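PDB 4M85: N-acetyltransferase from Staphylococcus aureus subsp. aureus, which is probably an acetyl-CoA-dependent N-acetyltransferase of the GNAT family, transferring an acetyl group to an amine acceptor that is not identified here. Local coordinates for residues P10-Y21 / V40-V49; V62-I73 / Y125-L135. All blocks are in the same frame, centred on the assembly; numbering follows the deposited sequence.

Interaction 1 (P10-Y21 / V40-V49); sequences PEDRFDIAKLVY and VLDAIEKSCV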
# COMPACT_ATOMS: atom_id res chain seq x y z
N PRO A 10 -10.31 7.32 -9.80
CA PRO A 10 -9.59 6.64 -10.88
C PRO A 10 -8.42 7.43 -11.44
O PRO A 10 -7.35 6.87 -11.71
CB PRO A 10 -10.68 6.46 -11.94
CG PRO A 10 -11.92 6.23 -11.13
CD PRO A 10 -11.77 7.08 -9.88
N GLU A 11 -8.62 8.74 -11.58
CA GLU A 11 -7.60 9.65 -12.13
C GLU A 11 -6.38 9.84 -11.22
O GLU A 11 -5.36 10.39 -11.66
CB GLU A 11 -8.20 11.01 -12.49
CG GLU A 11 -9.37 11.46 -11.61
CD GLU A 11 -10.68 10.76 -11.99
OE1 GLU A 11 -10.97 10.66 -13.21
OE2 GLU A 11 -11.40 10.30 -11.09
N ASP A 12 -6.48 9.41 -9.97
CA ASP A 12 -5.31 9.43 -9.09
C ASP A 12 -4.32 8.31 -9.41
O ASP A 12 -3.20 8.32 -8.92
CB ASP A 12 -5.72 9.31 -7.63
CG ASP A 12 -6.56 10.46 -7.16
OD1 ASP A 12 -6.31 11.64 -7.58
OD2 ASP A 12 -7.46 10.20 -6.33
N ARG A 13 -4.72 7.36 -10.23
CA ARG A 13 -3.96 6.12 -10.37
C ARG A 13 -2.52 6.26 -10.87
O ARG A 13 -1.67 5.43 -10.60
CB ARG A 13 -4.73 5.11 -11.22
CG ARG A 13 -4.87 5.44 -12.69
CD ARG A 13 -5.79 4.38 -13.30
NE ARG A 13 -5.94 4.51 -14.74
CZ ARG A 13 -6.75 5.37 -15.34
NH1 ARG A 13 -7.48 6.25 -14.65
NH2 ARG A 13 -6.82 5.39 -16.67
N PHE A 14 -2.25 7.31 -11.63
CA PHE A 14 -0.92 7.47 -12.18
C PHE A 14 0.11 7.84 -11.09
O PHE A 14 1.23 7.29 -11.05
CB PHE A 14 -0.98 8.42 -13.38
CG PHE A 14 -1.96 7.96 -14.42
CD1 PHE A 14 -1.60 6.97 -15.32
CD2 PHE A 14 -3.26 8.42 -14.42
CE1 PHE A 14 -2.52 6.48 -16.22
CE2 PHE A 14 -4.19 7.93 -15.32
CZ PHE A 14 -3.82 6.96 -16.22
N ASP A 15 -0.30 8.72 -10.18
CA ASP A 15 0.55 9.10 -9.03
C ASP A 15 0.64 7.96 -8.01
O ASP A 15 1.71 7.66 -7.48
CB ASP A 15 0.03 10.39 -8.38
CG ASP A 15 0.42 11.66 -9.18
OD1 ASP A 15 1.55 11.73 -9.69
OD2 ASP A 15 -0.41 12.59 -9.27
N ILE A 16 -0.50 7.32 -7.74
CA ILE A 16 -0.53 6.14 -6.89
C ILE A 16 0.47 5.07 -7.43
O ILE A 16 1.26 4.51 -6.66
CB ILE A 16 -1.96 5.59 -6.75
CG1 ILE A 16 -2.82 6.56 -5.93
CG2 ILE A 16 -1.95 4.20 -6.14
CD1 ILE A 16 -4.29 6.20 -5.79
N ALA A 17 0.47 4.84 -8.74
CA ALA A 17 1.38 3.85 -9.33
C ALA A 17 2.85 4.17 -9.05
O ALA A 17 3.64 3.30 -8.75
CB ALA A 17 1.12 3.77 -10.83
N LYS A 18 3.22 5.44 -9.10
CA LYS A 18 4.61 5.81 -8.83
C LYS A 18 4.97 5.49 -7.39
O LYS A 18 6.03 4.93 -7.11
CB LYS A 18 4.83 7.28 -9.16
CG LYS A 18 4.68 7.59 -10.63
CD LYS A 18 4.96 9.07 -10.88
CE LYS A 18 4.42 9.54 -12.22
NZ LYS A 18 4.66 11.01 -12.38
N LEU A 19 4.05 5.80 -6.48
CA LEU A 19 4.25 5.52 -5.05
C LEU A 19 4.42 4.02 -4.79
O LEU A 19 5.36 3.62 -4.10
CB LEU A 19 3.08 6.08 -4.23
CG LEU A 19 3.06 7.59 -3.97
CD1 LEU A 19 1.70 8.08 -3.50
CD2 LEU A 19 4.14 8.02 -2.96
N VAL A 20 3.50 3.20 -5.34
CA VAL A 20 3.54 1.75 -5.17
C VAL A 20 4.81 1.21 -5.83
O VAL A 20 5.51 0.41 -5.26
CB VAL A 20 2.28 1.06 -5.78
CG1 VAL A 20 2.43 -0.47 -5.84
CG2 VAL A 20 1.03 1.44 -4.99
N TYR A 21 5.11 1.69 -7.02
CA TYR A 21 6.33 1.28 -7.71
C TYR A 21 7.56 1.47 -6.81
O TYR A 21 8.43 0.59 -6.72
CB TYR A 21 6.51 2.05 -9.02
CG TYR A 21 7.69 1.55 -9.79
CD1 TYR A 21 8.95 2.17 -9.70
CD2 TYR A 21 7.57 0.43 -10.59
CE1 TYR A 21 10.05 1.67 -10.40
CE2 TYR A 21 8.65 -0.09 -11.28
CZ TYR A 21 9.89 0.53 -11.19
OH TYR A 21 10.92 -0.03 -11.91
N VAL A 40 5.70 -2.07 -15.79
CA VAL A 40 5.25 -2.28 -14.42
C VAL A 40 4.31 -1.15 -13.97
O VAL A 40 3.31 -1.41 -13.34
CB VAL A 40 6.45 -2.43 -13.46
CG1 VAL A 40 5.98 -2.57 -12.00
CG2 VAL A 40 7.32 -3.62 -13.85
N LEU A 41 4.63 0.08 -14.32
CA LEU A 41 3.77 1.22 -13.98
C LEU A 41 2.40 1.11 -14.64
O LEU A 41 1.36 1.23 -13.97
CB LEU A 41 4.44 2.55 -14.37
CG LEU A 41 5.60 3.00 -13.48
CD1 LEU A 41 6.27 4.25 -14.05
CD2 LEU A 41 5.11 3.25 -12.06
N ASP A 42 2.39 0.91 -15.95
CA ASP A 42 1.15 0.63 -16.66
C ASP A 42 0.33 -0.45 -15.95
O ASP A 42 -0.88 -0.33 -15.79
CB ASP A 42 1.44 0.20 -18.10
CG ASP A 42 0.20 -0.16 -18.84
OD1 ASP A 42 -0.62 0.73 -19.13
OD2 ASP A 42 0.02 -1.36 -19.12
N ALA A 43 0.99 -1.52 -15.54
CA ALA A 43 0.29 -2.61 -14.86
C ALA A 43 -0.34 -2.18 -13.52
O ALA A 43 -1.49 -2.54 -13.23
CB ALA A 43 1.20 -3.79 -14.66
N ILE A 44 0.42 -1.44 -12.70
CA ILE A 44 -0.07 -1.00 -11.39
C ILE A 44 -1.22 -0.03 -11.60
O ILE A 44 -2.21 -0.10 -10.90
CB ILE A 44 1.04 -0.36 -10.51
CG1 ILE A 44 2.14 -1.36 -10.19
CG2 ILE A 44 0.52 0.16 -9.20
CD1 ILE A 44 3.51 -0.71 -9.94
N GLU A 45 -1.09 0.87 -12.57
CA GLU A 45 -2.13 1.81 -12.90
C GLU A 45 -3.43 1.07 -13.21
O GLU A 45 -4.50 1.45 -12.75
CB GLU A 45 -1.74 2.63 -14.13
CG GLU A 45 -0.61 3.63 -13.94
CD GLU A 45 -0.01 4.10 -15.25
OE1 GLU A 45 -0.61 3.82 -16.30
OE2 GLU A 45 1.09 4.73 -15.26
N LYS A 46 -3.33 0.01 -14.01
CA LYS A 46 -4.53 -0.76 -14.35
C LYS A 46 -5.07 -1.47 -13.13
O LYS A 46 -6.29 -1.62 -13.00
CB LYS A 46 -4.21 -1.77 -15.47
CG LYS A 46 -4.07 -1.14 -16.84
CD LYS A 46 -3.45 -2.12 -17.84
CE LYS A 46 -3.60 -1.61 -19.27
NZ LYS A 46 -2.54 -2.18 -20.14
N SER A 47 -4.16 -1.92 -12.24
CA SER A 47 -4.53 -2.61 -11.00
C SER A 47 -5.43 -1.74 -10.11
O SER A 47 -6.15 -2.29 -9.26
CB SER A 47 -3.30 -3.07 -10.21
OG SER A 47 -2.67 -2.04 -9.45
N CYS A 48 -5.37 -0.42 -10.29
CA CYS A 48 -6.11 0.54 -9.47
C CYS A 48 -7.55 0.71 -9.90
O CYS A 48 -8.35 1.10 -9.08
CB CYS A 48 -5.43 1.94 -9.50
SG CYS A 48 -3.80 2.05 -8.72
N VAL A 49 -7.88 0.42 -11.18
CA VAL A 49 -9.22 0.69 -11.73
C VAL A 49 -9.89 -0.50 -12.42
O VAL A 49 -11.09 -0.62 -12.35
CB VAL A 49 -9.26 1.93 -12.69
CG1 VAL A 49 -9.04 3.22 -11.93
CG2 VAL A 49 -8.27 1.82 -13.83
O HOH W 1 2.49 6.26 -13.44

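Interaction 2 (V62-I73 / Y125-L135); sequences VYEVENKVAGCI and YRGRGIATKLL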
# COMPACT_ATOMS: atom_id res chain seq x y z
N VAL A 62 -6.05 9.33 -0.29
CA VAL A 62 -4.94 10.14 -0.73
C VAL A 62 -4.92 11.43 0.05
O VAL A 62 -5.99 11.91 0.51
CB VAL A 62 -4.97 10.44 -2.25
CG1 VAL A 62 -4.98 9.14 -3.05
CG2 VAL A 62 -6.19 11.26 -2.65
N TYR A 63 -3.71 11.97 0.20
CA TYR A 63 -3.48 13.34 0.67
C TYR A 63 -3.17 14.23 -0.55
O TYR A 63 -2.12 14.11 -1.17
CB TYR A 63 -2.35 13.40 1.69
CG TYR A 63 -2.36 14.66 2.54
CD1 TYR A 63 -1.95 15.89 2.02
CD2 TYR A 63 -2.76 14.62 3.89
CE1 TYR A 63 -1.94 17.05 2.80
CE2 TYR A 63 -2.78 15.78 4.67
CZ TYR A 63 -2.36 17.00 4.11
OH TYR A 63 -2.34 18.16 4.87
N GLU A 64 -4.12 15.09 -0.88
CA GLU A 64 -4.02 15.98 -2.01
C GLU A 64 -3.49 17.35 -1.54
O GLU A 64 -4.10 17.98 -0.69
CB GLU A 64 -5.40 16.12 -2.65
CG GLU A 64 -5.42 16.95 -3.92
CD GLU A 64 -6.81 17.23 -4.40
OE1 GLU A 64 -7.65 16.29 -4.39
OE2 GLU A 64 -7.07 18.39 -4.78
N VAL A 65 -2.35 17.75 -2.09
CA VAL A 65 -1.73 19.06 -1.87
C VAL A 65 -1.62 19.83 -3.20
O VAL A 65 -1.01 19.34 -4.19
CB VAL A 65 -0.28 18.93 -1.33
CG1 VAL A 65 0.35 20.30 -1.11
CG2 VAL A 65 -0.23 18.15 -0.03
N GLU A 66 -2.17 21.04 -3.23
CA GLU A 66 -2.06 21.89 -4.42
C GLU A 66 -2.49 21.13 -5.68
O GLU A 66 -1.77 21.12 -6.68
CB GLU A 66 -0.62 22.42 -4.56
CG GLU A 66 -0.24 23.42 -3.49
CD GLU A 66 -1.10 24.67 -3.53
OE1 GLU A 66 -1.23 25.27 -4.63
OE2 GLU A 66 -1.66 25.07 -2.48
N ASN A 67 -3.64 20.46 -5.58
CA ASN A 67 -4.23 19.68 -6.67
C ASN A 67 -3.42 18.45 -7.11
O ASN A 67 -3.71 17.88 -8.15
CB ASN A 67 -4.52 20.59 -7.88
CG ASN A 67 -5.26 21.85 -7.48
OD1 ASN A 67 -6.33 21.78 -6.89
ND2 ASN A 67 -4.67 23.01 -7.78
N LYS A 68 -2.43 18.05 -6.32
CA LYS A 68 -1.57 16.90 -6.63
C LYS A 68 -1.61 15.88 -5.50
O LYS A 68 -1.66 16.27 -4.33
CB LYS A 68 -0.13 17.39 -6.81
CG LYS A 68 0.17 17.94 -8.20
CD LYS A 68 1.63 17.69 -8.59
CE LYS A 68 1.86 17.85 -10.09
NZ LYS A 68 3.23 17.41 -10.49
N VAL A 69 -1.55 14.58 -5.84
CA VAL A 69 -1.44 13.50 -4.84
C VAL A 69 -0.06 13.52 -4.21
O VAL A 69 0.94 13.26 -4.90
CB VAL A 69 -1.71 12.10 -5.47
CG1 VAL A 69 -1.41 10.96 -4.49
CG2 VAL A 69 -3.15 12.02 -5.95
N ALA A 70 -0.00 13.87 -2.93
CA ALA A 70 1.25 13.96 -2.16
C ALA A 70 1.63 12.63 -1.54
O ALA A 70 2.80 12.32 -1.31
CB ALA A 70 1.09 15.00 -1.05
N GLY A 71 0.61 11.84 -1.24
CA GLY A 71 0.80 10.57 -0.57
C GLY A 71 -0.46 9.75 -0.57
O GLY A 71 -1.53 10.26 -0.91
N CYS A 72 -0.35 8.51 -0.13
CA CYS A 72 -1.51 7.63 -0.04
C CYS A 72 -1.36 6.54 0.98
O CYS A 72 -0.25 6.24 1.41
CB CYS A 72 -1.86 7.00 -1.37
SG CYS A 72 -0.73 5.71 -1.89
N ILE A 73 -2.51 6.00 1.39
CA ILE A 73 -2.58 4.90 2.33
C ILE A 73 -3.52 3.81 1.78
O ILE A 73 -4.60 4.13 1.31
CB ILE A 73 -3.00 5.35 3.75
CG1 ILE A 73 -2.89 4.18 4.72
CG2 ILE A 73 -4.41 5.95 3.78
CD1 ILE A 73 -2.73 4.58 6.17
N TYR A 125 7.24 15.99 -0.60
CA TYR A 125 6.25 16.38 0.40
C TYR A 125 6.59 15.83 1.77
O TYR A 125 5.80 15.95 2.69
CB TYR A 125 4.85 15.97 -0.04
CG TYR A 125 4.40 16.61 -1.32
CD1 TYR A 125 3.83 17.88 -1.33
CD2 TYR A 125 4.56 15.95 -2.53
CE1 TYR A 125 3.44 18.48 -2.53
CE2 TYR A 125 4.17 16.53 -3.73
CZ TYR A 125 3.61 17.79 -3.72
OH TYR A 125 3.23 18.33 -4.93
N ARG A 126 7.79 15.26 1.92
CA ARG A 126 8.19 14.67 3.19
C ARG A 126 8.44 15.72 4.25
O ARG A 126 8.75 16.88 3.94
CB ARG A 126 9.41 13.76 3.03
CG ARG A 126 9.00 12.32 2.78
CD ARG A 126 10.11 11.46 2.18
NE ARG A 126 9.53 10.43 1.33
CZ ARG A 126 10.19 9.42 0.80
NH1 ARG A 126 11.50 9.26 1.04
NH2 ARG A 126 9.55 8.54 0.02
N GLY A 127 8.25 15.30 5.50
CA GLY A 127 8.42 16.16 6.67
C GLY A 127 7.21 17.00 7.01
O GLY A 127 7.32 17.96 7.77
N ARG A 128 6.04 16.66 6.46
CA ARG A 128 4.82 17.42 6.70
C ARG A 128 3.76 16.64 7.47
O ARG A 128 2.63 17.09 7.56
CB ARG A 128 4.23 17.90 5.38
CG ARG A 128 5.22 18.63 4.49
CD ARG A 128 4.54 19.16 3.25
NE ARG A 128 5.53 19.63 2.27
CZ ARG A 128 5.24 20.38 1.20
NH1 ARG A 128 3.99 20.76 0.95
NH2 ARG A 128 6.22 20.74 0.39
N GLY A 129 4.13 15.50 8.05
CA GLY A 129 3.19 14.67 8.79
C GLY A 129 2.11 13.98 7.95
O GLY A 129 1.08 13.55 8.48
N ILE A 130 2.34 13.86 6.65
CA ILE A 130 1.34 13.32 5.74
C ILE A 130 0.99 11.87 6.06
O ILE A 130 -0.19 11.54 6.06
CB ILE A 130 1.76 13.51 4.24
CG1 ILE A 130 1.48 14.93 3.81
CG2 ILE A 130 1.00 12.56 3.34
CD1 ILE A 130 2.29 15.39 2.63
N ALA A 131 1.98 11.04 6.35
CA ALA A 131 1.74 9.62 6.70
C ALA A 131 0.96 9.47 8.01
O ALA A 131 0.06 8.62 8.13
CB ALA A 131 3.06 8.86 6.78
N THR A 132 1.34 10.27 9.00
CA THR A 132 0.67 10.31 10.28
C THR A 132 -0.76 10.75 10.11
O THR A 132 -1.66 10.15 10.70
CB THR A 132 1.38 11.28 11.25
OG1 THR A 132 2.73 10.82 11.45
CG2 THR A 132 0.67 11.33 12.57
N LYS A 133 -0.98 11.79 9.32
CA LYS A 133 -2.32 12.30 9.08
C LYS A 133 -3.19 11.27 8.34
O LYS A 133 -4.39 11.13 8.63
CB LYS A 133 -2.27 13.59 8.27
CG LYS A 133 -1.78 14.82 9.04
CD LYS A 133 -1.77 16.05 8.13
CE LYS A 133 -0.72 17.09 8.51
NZ LYS A 133 -0.87 17.50 9.94
N LEU A 134 -2.61 10.59 7.37
CA LEU A 134 -3.37 9.60 6.60
C LEU A 134 -3.73 8.42 7.48
O LEU A 134 -4.85 7.92 7.45
CB LEU A 134 -2.59 9.11 5.38
CG LEU A 134 -2.61 10.02 4.18
CD1 LEU A 134 -1.62 9.49 3.18
CD2 LEU A 134 -4.01 10.08 3.59
N LEU A 135 -2.77 8.00 8.28
CA LEU A 135 -2.99 6.88 9.20
C LEU A 135 -4.06 7.21 10.25
O LEU A 135 -4.99 6.43 10.48
CB LEU A 135 -1.66 6.51 9.85
CG LEU A 135 -1.63 5.33 10.83
CD1 LEU A 135 -2.26 4.13 10.16
CD2 LEU A 135 -0.22 5.01 11.29

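Interaction 1 (P10-Y21 / V40-V49)
Ile44 CG2, placed anti to the backbone N, comes within 3.8 Å of Ala17 CA and also touches Val20 CG1. Leu41 CD2 ends 3.6 Å from Tyr21 CB. The Tyr21 ring receives a methyl in its own plane: Val40 CG1 meets the ring edge 3.7 Å from Tyr21 CD2. Towards the other end of the interface, Cys48 SG rests on Ile16 CG2, and Val49 uses both branches, CG1 against Pro10 CB and CG2 over one face of the Arg13 guanidinium, 3.6 Å from Arg13 CD.

The polar groups shape the outer edge. Arg13 starts with CG wedged between the backbone N and carbonyl carbon (chi1 69°) and runs extended, and its NH1 returns to Pro10 O. That oxygen is held by two donors, Arg13 N and Arg13 NH1, from opposite faces of its carbonyl plane; of the two bonds, the one from NH1 ties down the guanidinium, which lies against Val49 CG2. Glu45 OE1 lies near the plane of the Phe14 ring at its edge, 3.3 Å from Phe14 CE1, and so meets the weakly positive C-H rim. The ring and carboxylate planes are 64° apart. A water bridges the helices by donating to Phe14 O at 2.9 Å and to Glu45 OE2 at 2.8 Å.

The local helix axes approach to 8.5 Å at 121°, a steep crossing rather than an alignment. Helix 13-26 sits between helix 37-49 and the sheet: Ile16 reaches Ile60 and Val62 of strand 60-65, and Val20 reaches Ile74 of strand 68-77. Val40 meanwhile touches Ile97 of helix 95-98.

Interaction 2 (V62-I73 / Y125-L135)
Two tyrosine rings, one from each segment, take an aliphatic group over a face. Ile130 CG1 stands 4.0 Å from the Tyr63 ring centroid and only 10° off its normal, a well-centred CH-pi contact. Ala70 CB makes the second, 3.9 Å from the Tyr125 ring centroid but offset toward the rim. Lys133 CD comes obliquely to Tyr63 CE2 at 3.6 Å, and Val65 CG1 likewise approaches Tyr125 CE1 at 3.9 Å. Leu134 straddles the hairpin: its CD1 lies by the Gly71-Cys72 backbone, 3.7 Å from Cys72 N, while its CD2 rests on the backbone of Val62 and Tyr63. Gly71, without a side chain, lets Ile130 CG2 pack close to the strand. Ile73 CD1 extends the apolar seam to Leu135 CA at 3.8 Å.

Several features set these groups in place. Tyr63 CG is anti to the backbone N (chi1 -161°), which presents the ring face to Ile130. A classic beta bulge sets Ala70 and Gly71 together opposite Tyr63, fastened by Tyr63 N to Gly71 O and Ala70 N to Tyr63 O, and a type I' turn from Val65 to Lys68 joins the strands. Across from it, Tyr125 CD1 covers one face of the Arg128 guanidinium. Gly127 and Gly129 have positive phi, and Gly129 is the helix N-cap. The sequence Arg126 to Ala131 fits the Q/R-x-x-G-x-G/A signature that, in GNAT relatives, binds the pyrophosphate of acetyl-CoA.

Strand 68-73 and helix segment 130-135 run at 37°, with axes 8.4 Å apart. Strands 4-7 and 114-121 flank the hairpin: Leu134 touches Ile5, and Leu135 touches Ile116.

How the interactions relate
Interactions 1 and 2 lie on opposite faces of the same part of the central mixed sheet, their centres about 16 Å apart. They come in series along the chain: helices 13-26 and 37-49 precede the hairpin of strands 60-65 and 68-77, and helix 130-140 follows strand 114-121. They meet at the hairpin, which interaction 2 contains and helix 13-26 of interaction 1 covers from the other side. While Ala70 and Ile73 face helix 130-140, Val69 and Cys72 point the other way onto Asp15 and Leu19, with Leu19 CD1 3.8 Å from Cys72 SG. The result is the helix-sheet-helix layering of the GNAT fold, in which interaction 2 includes the probable cofactor-binding loop.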